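Local coordinates for protein endoglucanase (Bacillus akibai, PDB 1UWW) that hydrolyses internal beta-1,4-glucosidic linkages of cellulose and related glucans, this chain being its family 28 carbohydrate-binding module, which recognises non-crystalline cellulose, at residues Gly25-Trp30 against Thr40-Glu45; Arg73-Lys78 against Asn165-Phe170; Phe111-Asn116 against Thr161-Met166; Ala122-Thr127 against Lys148-Asp153. All coordinates share one frame; numbering follows the deposited sequence. Where two conformers were deposited one is given.

Overall arrangement
Contact 1 comes first along the chain: it closes the short loop between 25-30 and 40-45 and is complete before contact 2 opens at 73-78. Contact 2 returns to 165-170 after a long excursion, joining two neighbouring strands of the five-stranded sheet. Contact 3 opens at 111-116 within that excursion and ends at 161-166, sharing Asn165 and Met166 with contact 2. Contact 4, 122-127 against 148-153, is nested inside both. Contacts 2 and 3 lie within or at the end of one sheet; contact 4 bridges the two sheets, and contact 1, its centre about 24 Å from that of contact 4, lays the loop leading into one sheet on the edge strand of the other.

Contact 1. Residues Gly25-Trp30 against Thr40-Glu45; sequences GTRQGW and TALTIE
Ile44 and Leu42 meet the loop at Thr26 and Arg27 in two quite different ways, one a methyl on a carbonyl, the other aliphatic packing. The branch of Ile44 that does the touching is the ethyl arm: its end, CD1, lies 3.5 Å from Thr26 O and 4.2 Å from Arg27 CA, so the methyl rests mainly on backbone, with the stem of Arg27 close by. With CG1 beside the backbone N (chi1 -57°), this arm reaches across to the loop. Arg27 and Leu42 instead cross at about a right angle, Arg27 CD sitting 3.8 Å from Leu42 CB. A bend in the arginine at chi3 (-84°) turns its guanidinium back over its own loop, where NH1 makes a weak bond of 2.9 Å to Trp30 O and a salt bridge to Asp31, and NE is held by the carbonyl of Asp11, while CD stays against Leu42 CB. The loop has its own internal order: Thr26 OG1 accepts from Gln28 N at 3.0 Å, and it is also bonded to Asp24. The side chain of Ile44 lies about 7 Å from a bound calcium ion and touches the calcium ligand Asn51. An ST turn running into a type I' beta turn, Arg27 to Trp30, thus shapes the loop into strand 30-32, an outermost strand of one sheet, and this loop packs on Leu42 and Ile44 around the start of strand 43-47, an outermost strand of the sandwich's other sheet.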
# COMPACT_ATOMS: atom_id res chain seq x y z
N GLY A 25 23.22 -22.56 3.62
CA GLY A 25 24.13 -21.89 2.70
C GLY A 25 23.54 -21.51 1.35
O GLY A 25 24.29 -21.05 0.48
N THR A 26 22.21 -21.63 1.19
CA THR A 26 21.55 -21.25 -0.05
C THR A 26 20.41 -20.26 0.17
O THR A 26 19.96 -20.04 1.28
CB THR A 26 20.92 -22.46 -0.78
OG1 THR A 26 19.66 -22.81 -0.19
CG2 THR A 26 21.78 -23.74 -0.72
N ARG A 27 19.94 -19.71 -0.95
CA ARG A 27 18.81 -18.79 -1.00
C ARG A 27 17.46 -19.49 -0.94
O ARG A 27 16.43 -18.84 -1.03
CB ARG A 27 18.90 -17.93 -2.26
CG ARG A 27 20.14 -17.08 -2.34
CD ARG A 27 20.16 -16.23 -3.58
NE ARG A 27 20.69 -16.93 -4.75
CZ ARG A 27 20.23 -16.86 -5.98
NH1 ARG A 27 19.10 -16.24 -6.27
NH2 ARG A 27 20.89 -17.50 -6.94
N GLN A 28 17.45 -20.81 -0.80
CA GLN A 28 16.21 -21.59 -0.69
C GLN A 28 15.15 -21.19 -1.73
O GLN A 28 13.96 -21.09 -1.44
CB GLN A 28 15.66 -21.60 0.73
CG GLN A 28 16.65 -22.22 1.72
CD GLN A 28 16.02 -22.60 3.03
OE1 GLN A 28 15.53 -21.75 3.77
NE2 GLN A 28 16.01 -23.90 3.33
N GLY A 29 15.59 -21.00 -2.96
CA GLY A 29 14.71 -20.73 -4.08
C GLY A 29 14.37 -19.27 -4.35
O GLY A 29 13.64 -18.99 -5.30
N TRP A 30 14.84 -18.36 -3.50
CA TRP A 30 14.58 -16.92 -3.67
C TRP A 30 15.52 -16.31 -4.69
O TRP A 30 16.72 -16.60 -4.70
CB TRP A 30 14.72 -16.21 -2.32
CG TRP A 30 13.60 -16.53 -1.39
CD1 TRP A 30 13.49 -17.59 -0.53
CD2 TRP A 30 12.38 -15.80 -1.29
NE1 TRP A 30 12.28 -17.54 0.11
CE2 TRP A 30 11.57 -16.47 -0.35
CE3 TRP A 30 11.86 -14.67 -1.93
CZ2 TRP A 30 10.29 -16.02 -0.01
CZ3 TRP A 30 10.60 -14.23 -1.60
CH2 TRP A 30 9.82 -14.90 -0.64
N THR A 40 21.42 -6.50 -7.49
CA THR A 40 22.69 -6.65 -6.77
C THR A 40 22.85 -8.06 -6.16
O THR A 40 21.89 -8.81 -6.03
CB THR A 40 22.84 -5.52 -5.63
OG1 THR A 40 21.79 -5.61 -4.65
CG2 THR A 40 22.73 -4.10 -6.16
N ALA A 41 24.05 -8.43 -5.75
CA ALA A 41 24.31 -9.74 -5.17
C ALA A 41 23.38 -10.06 -3.97
O ALA A 41 23.29 -9.28 -3.01
CB ALA A 41 25.76 -9.82 -4.70
N LEU A 42 22.73 -11.20 -4.08
CA LEU A 42 21.90 -11.77 -3.01
C LEU A 42 22.75 -12.84 -2.33
O LEU A 42 23.10 -13.85 -2.95
CB LEU A 42 20.66 -12.43 -3.58
CG LEU A 42 19.49 -11.56 -3.97
CD1 LEU A 42 18.51 -12.31 -4.86
CD2 LEU A 42 18.78 -11.05 -2.73
N THR A 43 23.09 -12.60 -1.08
CA THR A 43 23.93 -13.53 -0.32
C THR A 43 23.29 -13.86 1.02
O THR A 43 22.31 -13.25 1.45
CB THR A 43 25.34 -12.95 -0.09
OG1 THR A 43 25.25 -11.74 0.65
CG2 THR A 43 26.02 -12.62 -1.43
N ILE A 44 23.84 -14.86 1.69
CA ILE A 44 23.36 -15.23 3.00
C ILE A 44 24.30 -14.62 4.04
O ILE A 44 25.51 -14.86 4.02
CB ILE A 44 23.31 -16.78 3.14
CG1 ILE A 44 22.42 -17.43 2.06
CG2 ILE A 44 22.81 -17.14 4.55
CD1 ILE A 44 21.07 -16.78 1.86
N GLU A 45 23.76 -13.81 4.95
CA GLU A 45 24.54 -13.06 5.92
C GLU A 45 23.88 -13.17 7.32
O GLU A 45 22.67 -13.33 7.44
CB GLU A 45 24.66 -11.59 5.51
CG GLU A 45 25.18 -11.35 4.10
CD GLU A 45 26.63 -11.73 3.89
OE1 GLU A 45 27.36 -11.92 4.91
OE2 GLU A 45 26.99 -11.84 2.69

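Contact 2. Residues Arg73-Lys78 against Asn165-Phe170; sequences RLDFWK and NMMIIF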
# COMPACT_ATOMS: atom_id res chain seq x y z
N ARG A 73 12.60 -6.33 -5.86
CA ARG A 73 11.47 -7.23 -6.00
C ARG A 73 12.00 -8.64 -5.92
O ARG A 73 12.58 -9.16 -6.85
CB ARG A 73 10.77 -7.02 -7.33
CG ARG A 73 10.03 -5.76 -7.58
CD ARG A 73 8.99 -5.94 -8.68
NE ARG A 73 8.63 -4.73 -9.39
CZ ARG A 73 7.52 -4.64 -10.14
NH1 ARG A 73 6.73 -5.70 -10.27
NH2 ARG A 73 7.22 -3.51 -10.75
N LEU A 74 11.78 -9.26 -4.78
CA LEU A 74 12.12 -10.67 -4.59
C LEU A 74 11.03 -11.54 -5.19
O LEU A 74 9.88 -11.13 -5.27
CB LEU A 74 12.22 -11.02 -3.12
CG LEU A 74 13.35 -10.40 -2.33
CD1 LEU A 74 13.25 -10.82 -0.87
CD2 LEU A 74 14.68 -10.88 -2.86
N ASP A 75 11.39 -12.74 -5.60
CA ASP A 75 10.49 -13.67 -6.26
C ASP A 75 10.79 -15.08 -5.75
O ASP A 75 11.95 -15.46 -5.61
CB ASP A 75 10.68 -13.53 -7.78
CG ASP A 75 9.56 -14.06 -8.61
OD1 ASP A 75 8.50 -14.46 -8.08
OD2 ASP A 75 9.72 -14.12 -9.86
N PHE A 76 9.75 -15.85 -5.52
CA PHE A 76 9.82 -17.21 -4.97
C PHE A 76 8.83 -18.09 -5.71
O PHE A 76 7.64 -17.95 -5.53
CB PHE A 76 9.52 -17.16 -3.47
CG PHE A 76 9.56 -18.48 -2.79
CD1 PHE A 76 10.76 -19.04 -2.37
CD2 PHE A 76 8.40 -19.17 -2.53
CE1 PHE A 76 10.78 -20.25 -1.68
CE2 PHE A 76 8.42 -20.38 -1.88
CZ PHE A 76 9.61 -20.92 -1.46
N TRP A 77 9.33 -18.99 -6.55
CA TRP A 77 8.50 -19.92 -7.29
C TRP A 77 8.45 -21.27 -6.60
O TRP A 77 9.50 -21.86 -6.31
CB TRP A 77 9.02 -20.10 -8.73
CG TRP A 77 8.81 -18.88 -9.60
CD1 TRP A 77 9.30 -17.63 -9.41
CD2 TRP A 77 8.04 -18.81 -10.82
NE1 TRP A 77 8.87 -16.78 -10.40
CE2 TRP A 77 8.11 -17.49 -11.28
CE3 TRP A 77 7.30 -19.74 -11.56
CZ2 TRP A 77 7.47 -17.07 -12.45
CZ3 TRP A 77 6.67 -19.32 -12.73
CH2 TRP A 77 6.76 -18.01 -13.15
N LYS A 78 7.26 -21.80 -6.37
CA LYS A 78 7.11 -23.13 -5.81
C LYS A 78 5.79 -23.72 -6.23
O LYS A 78 4.76 -23.05 -6.21
CB LYS A 78 7.18 -23.05 -4.29
CG LYS A 78 7.36 -24.39 -3.61
CD LYS A 78 7.33 -24.32 -2.08
CE LYS A 78 6.66 -25.56 -1.44
NZ LYS A 78 5.20 -25.35 -1.30
N ASN A 165 3.86 -18.31 -7.72
CA ASN A 165 5.00 -17.59 -7.21
C ASN A 165 4.56 -16.44 -6.33
O ASN A 165 3.46 -15.90 -6.49
CB ASN A 165 5.95 -17.13 -8.35
CG ASN A 165 5.34 -16.13 -9.28
OD1 ASN A 165 4.39 -16.43 -10.00
ND2 ASN A 165 5.87 -14.92 -9.29
N MSE A 166 5.46 -16.06 -5.43
CA MSE A 166 5.26 -15.00 -4.48
C MSE A 166 6.33 -13.96 -4.73
O MSE A 166 7.53 -14.27 -4.79
CB MSE A 166 5.40 -15.56 -3.08
CG MSE A 166 5.51 -14.54 -1.96
SE MSE A 166 5.44 -15.24 -0.19
CE MSE A 166 6.38 -16.85 -0.42
N MSE A 167 5.95 -12.73 -5.02
CA MSE A 167 6.96 -11.61 -4.92
C MSE A 167 6.68 -10.64 -3.78
O MSE A 167 5.52 -10.43 -3.34
CB MSE A 167 7.08 -10.75 -6.23
CG MSE A 167 7.22 -11.68 -7.56
SE MSE A 167 6.68 -10.90 -9.25
CE MSE A 167 7.09 -9.11 -8.73
N ILE A 168 7.78 -10.05 -3.36
CA ILE A 168 7.80 -9.09 -2.27
C ILE A 168 8.47 -7.86 -2.85
O ILE A 168 9.63 -7.95 -3.30
CB ILE A 168 8.54 -9.60 -1.01
CG1 ILE A 168 7.94 -10.93 -0.56
CG2 ILE A 168 8.43 -8.59 0.08
CD1 ILE A 168 8.65 -11.56 0.58
N ILE A 169 7.76 -6.75 -2.84
CA ILE A 169 8.21 -5.50 -3.45
C ILE A 169 8.54 -4.53 -2.35
O ILE A 169 7.73 -4.31 -1.45
CB ILE A 169 7.09 -4.93 -4.35
CG1 ILE A 169 6.76 -5.93 -5.47
CG2 ILE A 169 7.56 -3.60 -4.96
CD1 ILE A 169 5.54 -5.61 -6.27
N PHE A 170 9.73 -3.92 -2.41
CA PHE A 170 10.24 -3.01 -1.38
C PHE A 170 10.33 -1.62 -2.00
O PHE A 170 11.37 -1.25 -2.58
CB PHE A 170 11.60 -3.47 -0.88
CG PHE A 170 11.58 -4.81 -0.21
CD1 PHE A 170 11.68 -5.96 -0.95
CD2 PHE A 170 11.48 -4.93 1.17
CE1 PHE A 170 11.71 -7.21 -0.36
CE2 PHE A 170 11.49 -6.18 1.77
CZ PHE A 170 11.61 -7.32 1.00
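Strands 73-77 and 165-170 run antiparallel, 4.5 Å apart at closest approach and 168° between directions, with Leu74-Ile168 and Phe76-Met166 as the hydrogen-bonded pairs. On the face carrying Trp77, Asp75 and Asn165, a carboxylate, an amide and an indole interlock. Asn165 CB lies over the five-membered ring of Trp77, 3.4 Å from its centroid, a CH-pi contact in which amide and indole are stacked only 16° from parallel. Asn165 ND2 gives its N-H to the syn lone pair of Asp75 OD1 at 2.9 Å, and Trp77 NE1 reaches Asp75 OD2 at 2.8 Å from above the carboxylate plane. One buried carboxylate therefore fixes both the amide and the indole. The two strands are adjacent in the five-stranded sheet of the beta jelly roll. Further along this face Arg73 lies side by side with Ile169, CG to CG1 3.9 Å, and its guanidinium has Ile169 CD1 over one face. The other face looks into the core between the sheets: Phe76 CD2 is 3.7 Å from CE of Met166, present as selenomethionine, and Leu74 CD1 meets the edge of the Phe170 ring, 4.0 Å from CE1. Trp30 joins this layer, its ring meeting that of Phe76.

Contact 3. Residues Phe111-Asn116 against Thr161-Met166; sequences FQPPTN and TLLRNM
Phe111 and Leu163 make the main apolar contact: a methyl, Leu163 CD1, stands over the centre of the phenyl face in a CH-pi contact, 3.9 Å from the ring centroid. Beside the ring, Met166, a selenomethionine, runs in the same direction as Phe111, with CB 3.7 Å from CE1; its selenium approaches obliquely, a Met-aromatic contact. Near the surface, Thr161 CG2 packs on Pro113 CB.

Hydrogen bonding centres on Gln112. Its backbone N donates to Asn165 O and more weakly to Leu163 O, while its side-chain OE1 accepts from Asn165 ND2 at 3.0 Å. That last bond is nearly straight (168°) and uses a carbonyl lone pair, even though the two amide planes stand 63° apart; the NE2 end is held by Tyr118 O. Arg164 in turn grips Asn165 OD1 side-on, NE at 2.8 Å and NH2 at 3.1 Å, both from one face of the amide. Every polar atom of the Asn165 amide is thus engaged, which should fix its rotation. A water links Thr115 N to Leu162 O, 2.7 Å from the latter.

Leu163 O accepts from Asn165 N at 2.8 Å, closing a classic gamma turn at Arg164 with positive phi. The whole is typical of the end of an antiparallel pair in a sandwich sheet: beyond Phe111-Met166 regular pairing stops, but the chains stay in contact as they turn into connecting loops.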
# COMPACT_ATOMS: atom_id res chain seq x y z
N PHE A 111 0.98 -12.41 -5.41
CA PHE A 111 1.03 -13.74 -5.97
C PHE A 111 0.56 -13.70 -7.41
O PHE A 111 -0.12 -12.76 -7.83
CB PHE A 111 0.14 -14.72 -5.18
CG PHE A 111 0.48 -14.81 -3.73
CD1 PHE A 111 1.58 -15.53 -3.29
CD2 PHE A 111 -0.30 -14.18 -2.79
CE1 PHE A 111 1.87 -15.60 -1.93
CE2 PHE A 111 -0.00 -14.28 -1.44
CZ PHE A 111 1.08 -14.97 -1.04
N GLN A 112 0.90 -14.72 -8.16
CA GLN A 112 0.48 -14.77 -9.56
C GLN A 112 -0.25 -16.08 -9.93
O GLN A 112 0.22 -16.84 -10.79
CB GLN A 112 1.72 -14.56 -10.44
CG GLN A 112 2.48 -13.28 -10.15
CD GLN A 112 3.36 -12.89 -11.31
OE1 GLN A 112 4.55 -13.14 -11.29
NE2 GLN A 112 2.76 -12.30 -12.33
N PRO A 113 -1.42 -16.32 -9.34
CA PRO A 113 -2.22 -17.51 -9.67
C PRO A 113 -2.70 -17.46 -11.13
O PRO A 113 -3.36 -16.51 -11.50
CB PRO A 113 -3.43 -17.42 -8.74
CG PRO A 113 -3.47 -15.98 -8.29
CD PRO A 113 -2.09 -15.46 -8.36
N PRO A 114 -2.38 -18.46 -11.95
CA PRO A 114 -2.92 -18.49 -13.33
C PRO A 114 -4.44 -18.44 -13.40
O PRO A 114 -4.98 -17.99 -14.40
CB PRO A 114 -2.39 -19.82 -13.88
CG PRO A 114 -1.17 -20.08 -13.12
CD PRO A 114 -1.46 -19.58 -11.70
N THR A 115 -5.13 -18.88 -12.35
CA THR A 115 -6.60 -18.80 -12.33
C THR A 115 -7.16 -17.42 -12.00
O THR A 115 -8.38 -17.22 -12.11
CB THR A 115 -7.20 -19.81 -11.34
OG1 THR A 115 -6.66 -19.59 -10.02
CG2 THR A 115 -6.83 -21.22 -11.69
N ASN A 116 -6.32 -16.49 -11.52
CA ASN A 116 -6.74 -15.09 -11.34
C ASN A 116 -5.86 -14.08 -12.05
O ASN A 116 -5.35 -13.13 -11.44
CB ASN A 116 -6.85 -14.68 -9.86
CG ASN A 116 -7.84 -13.53 -9.65
OD1 ASN A 116 -9.06 -13.75 -9.57
ND2 ASN A 116 -7.33 -12.29 -9.60
N THR A 161 -6.16 -22.46 -3.87
CA THR A 161 -5.70 -21.86 -5.13
C THR A 161 -4.17 -21.95 -5.28
O THR A 161 -3.44 -21.52 -4.38
CB THR A 161 -6.08 -20.40 -5.18
OG1 THR A 161 -7.50 -20.27 -5.10
CG2 THR A 161 -5.65 -19.75 -6.51
N LEU A 162 -3.69 -22.47 -6.40
CA LEU A 162 -2.26 -22.52 -6.68
C LEU A 162 -1.80 -21.10 -7.00
O LEU A 162 -2.26 -20.48 -7.94
CB LEU A 162 -1.95 -23.46 -7.84
CG LEU A 162 -2.21 -24.93 -7.50
CD1 LEU A 162 -2.16 -25.75 -8.80
CD2 LEU A 162 -1.26 -25.47 -6.48
N LEU A 163 -0.85 -20.61 -6.21
CA LEU A 163 -0.40 -19.23 -6.31
C LEU A 163 0.80 -19.05 -7.24
O LEU A 163 1.07 -17.92 -7.67
CB LEU A 163 -0.10 -18.70 -4.90
CG LEU A 163 -1.29 -18.72 -3.94
CD1 LEU A 163 -0.85 -18.38 -2.51
CD2 LEU A 163 -2.37 -17.78 -4.42
N ARG A 164 1.51 -20.16 -7.53
CA ARG A 164 2.63 -20.24 -8.47
C ARG A 164 3.93 -19.59 -8.00
O ARG A 164 4.99 -20.22 -7.94
CB ARG A 164 2.26 -19.70 -9.86
CG ARG A 164 3.27 -20.09 -10.95
CD ARG A 164 3.05 -19.38 -12.27
NE ARG A 164 3.40 -17.98 -12.15
CZ ARG A 164 3.52 -17.14 -13.18
NH1 ARG A 164 3.27 -17.56 -14.41
NH2 ARG A 164 3.88 -15.89 -12.97
N ASN A 165 3.86 -18.31 -7.72
CA ASN A 165 5.00 -17.59 -7.21
C ASN A 165 4.56 -16.44 -6.33
O ASN A 165 3.46 -15.90 -6.49
CB ASN A 165 5.95 -17.13 -8.35
CG ASN A 165 5.34 -16.13 -9.28
OD1 ASN A 165 4.39 -16.43 -10.00
ND2 ASN A 165 5.87 -14.92 -9.29
N MSE A 166 5.46 -16.06 -5.43
CA MSE A 166 5.26 -15.00 -4.48
C MSE A 166 6.33 -13.96 -4.73
O MSE A 166 7.53 -14.27 -4.79
CB MSE A 166 5.40 -15.56 -3.08
CG MSE A 166 5.51 -14.54 -1.96
SE MSE A 166 5.44 -15.24 -0.19
CE MSE A 166 6.38 -16.85 -0.42
O HOH W 1 -4.03 -20.69 -9.97

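Contact 4. Residues Ala122-Thr127 against Lys148-Asp153; sequences APKTYT and KINVRD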
# COMPACT_ATOMS: atom_id res chain seq x y z
N ALA A 122 -1.92 -8.65 -1.67
CA ALA A 122 -2.44 -8.47 -0.33
C ALA A 122 -2.88 -7.01 -0.23
O ALA A 122 -2.14 -6.09 -0.63
CB ALA A 122 -1.41 -8.78 0.70
N PRO A 123 -4.11 -6.76 0.23
CA PRO A 123 -4.62 -5.40 0.21
C PRO A 123 -3.89 -4.38 1.05
O PRO A 123 -3.81 -3.23 0.65
CB PRO A 123 -6.08 -5.56 0.63
CG PRO A 123 -6.20 -6.81 1.26
CD PRO A 123 -5.15 -7.72 0.66
N LYS A 124 -3.30 -4.78 2.17
CA LYS A 124 -2.68 -3.84 3.09
C LYS A 124 -1.16 -3.77 2.92
O LYS A 124 -0.47 -4.76 3.06
CB LYS A 124 -3.02 -4.18 4.53
CG LYS A 124 -4.51 -4.11 4.79
CD LYS A 124 -4.96 -5.08 5.88
CE LYS A 124 -6.18 -5.87 5.45
NZ LYS A 124 -5.89 -7.28 5.13
N THR A 125 -0.66 -2.59 2.61
CA THR A 125 0.76 -2.33 2.56
C THR A 125 1.39 -2.30 3.96
O THR A 125 0.76 -1.77 4.88
CB THR A 125 0.89 -0.98 1.90
OG1 THR A 125 0.27 -1.06 0.60
CG2 THR A 125 2.35 -0.60 1.67
N TYR A 126 2.59 -2.86 4.12
CA TYR A 126 3.38 -2.77 5.35
C TYR A 126 4.40 -1.65 5.16
O TYR A 126 5.26 -1.73 4.29
CB TYR A 126 4.10 -4.09 5.67
CG TYR A 126 4.79 -4.07 7.01
CD1 TYR A 126 6.05 -3.51 7.15
CD2 TYR A 126 4.14 -4.54 8.16
CE1 TYR A 126 6.67 -3.44 8.37
CE2 TYR A 126 4.76 -4.48 9.40
CZ TYR A 126 6.05 -3.92 9.49
OH TYR A 126 6.72 -3.83 10.69
N THR A 127 4.37 -0.64 6.00
CA THR A 127 5.15 0.56 5.80
C THR A 127 6.16 0.73 6.95
O THR A 127 5.79 0.63 8.13
CB THR A 127 4.21 1.77 5.68
OG1 THR A 127 3.35 1.60 4.56
CG2 THR A 127 4.99 3.08 5.46
N LYS A 148 4.28 -8.56 8.92
CA LYS A 148 3.13 -9.46 9.00
C LYS A 148 2.08 -8.91 8.05
O LYS A 148 1.61 -7.81 8.26
CB LYS A 148 2.62 -9.52 10.44
CG LYS A 148 1.45 -10.42 10.71
CD LYS A 148 1.19 -10.53 12.23
CE LYS A 148 0.15 -11.57 12.62
NZ LYS A 148 0.42 -12.14 13.97
N ILE A 149 1.83 -9.64 6.96
CA ILE A 149 0.93 -9.18 5.90
C ILE A 149 -0.25 -10.15 5.80
O ILE A 149 -0.06 -11.34 5.63
CB ILE A 149 1.67 -9.05 4.55
CG1 ILE A 149 2.81 -8.00 4.67
CG2 ILE A 149 0.72 -8.66 3.44
CD1 ILE A 149 3.80 -8.02 3.56
N ASN A 150 -1.46 -9.60 5.91
CA ASN A 150 -2.67 -10.39 5.93
C ASN A 150 -3.02 -10.87 4.52
O ASN A 150 -3.21 -10.08 3.60
CB ASN A 150 -3.81 -9.56 6.51
CG ASN A 150 -5.07 -10.37 6.76
OD1 ASN A 150 -5.53 -11.12 5.91
ND2 ASN A 150 -5.64 -10.23 7.97
N VAL A 151 -3.08 -12.18 4.37
CA VAL A 151 -3.52 -12.82 3.13
C VAL A 151 -4.91 -13.46 3.20
O VAL A 151 -5.47 -13.83 2.18
CB VAL A 151 -2.50 -13.86 2.63
CG1 VAL A 151 -1.17 -13.18 2.24
CG2 VAL A 151 -2.24 -14.96 3.66
N ARG A 152 -5.44 -13.59 4.41
CA ARG A 152 -6.83 -14.00 4.62
C ARG A 152 -7.77 -13.03 3.90
O ARG A 152 -8.80 -13.44 3.36
CB ARG A 152 -7.11 -14.06 6.12
CG ARG A 152 -8.53 -14.51 6.49
CD ARG A 152 -8.97 -15.78 5.83
NE ARG A 152 -7.98 -16.84 5.88
CZ ARG A 152 -8.03 -17.93 5.13
NH1 ARG A 152 -9.04 -18.11 4.29
NH2 ARG A 152 -7.09 -18.86 5.16
N ASP A 153 -7.36 -11.77 3.82
CA ASP A 153 -8.16 -10.71 3.21
C ASP A 153 -8.11 -10.67 1.69
O ASP A 153 -8.78 -9.82 1.08
CB ASP A 153 -7.80 -9.37 3.84
CG ASP A 153 -8.30 -9.25 5.29
OD1 ASP A 153 -9.14 -10.11 5.69
OD2 ASP A 153 -7.92 -8.39 6.10
O HOH W 2 -3.42 -7.38 3.62
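Lys124 and Asp153 form the salt bridge that spans the two segments, their side chains crossing at about a right angle. The modelled separation of 2.5 Å from Lys124 NZ to Asp153 OD2 is unusually short, and both its exact value and the detailed approach are doubtful. The lysine reaches there by bending at chi3 and chi4 (-133° and 107°), which curls the ammonium back over Asn150 CB. The same curl lets one water serve three atoms: it accepts from Lys124 N and from Lys124 NZ, 2.9 Å from the latter, and donates to Asn150 O at 2.7 Å. Below this polar layer, Ala122 CB presses on Ile149 CG2 at 3.5 Å, tight for two methyls. Pro123 CG abuts Asp153 CB at 4.0 Å, and Tyr126 CB lies alongside Ile149 CG1.

Strand 120-129 is the outermost strand of the five-stranded sheet and 142-150 belongs to the six-stranded one, so these contacts bridge the two layers of the beta sandwich near one margin.

What positions Asp153 is an Asx motif: Asn150 OD1 accepts from Asp153 N at 2.9 Å and shapes the turn that follows the strand. Arg152 within that turn is tied by salt bridges to Asp87 and Asp159. The second subunit packs on the sheet face turned away from 148-153, with Thr125 OG1 hydrogen-bonded to Thr125 OG1 of that subunit; Lys124 touches its Trp68.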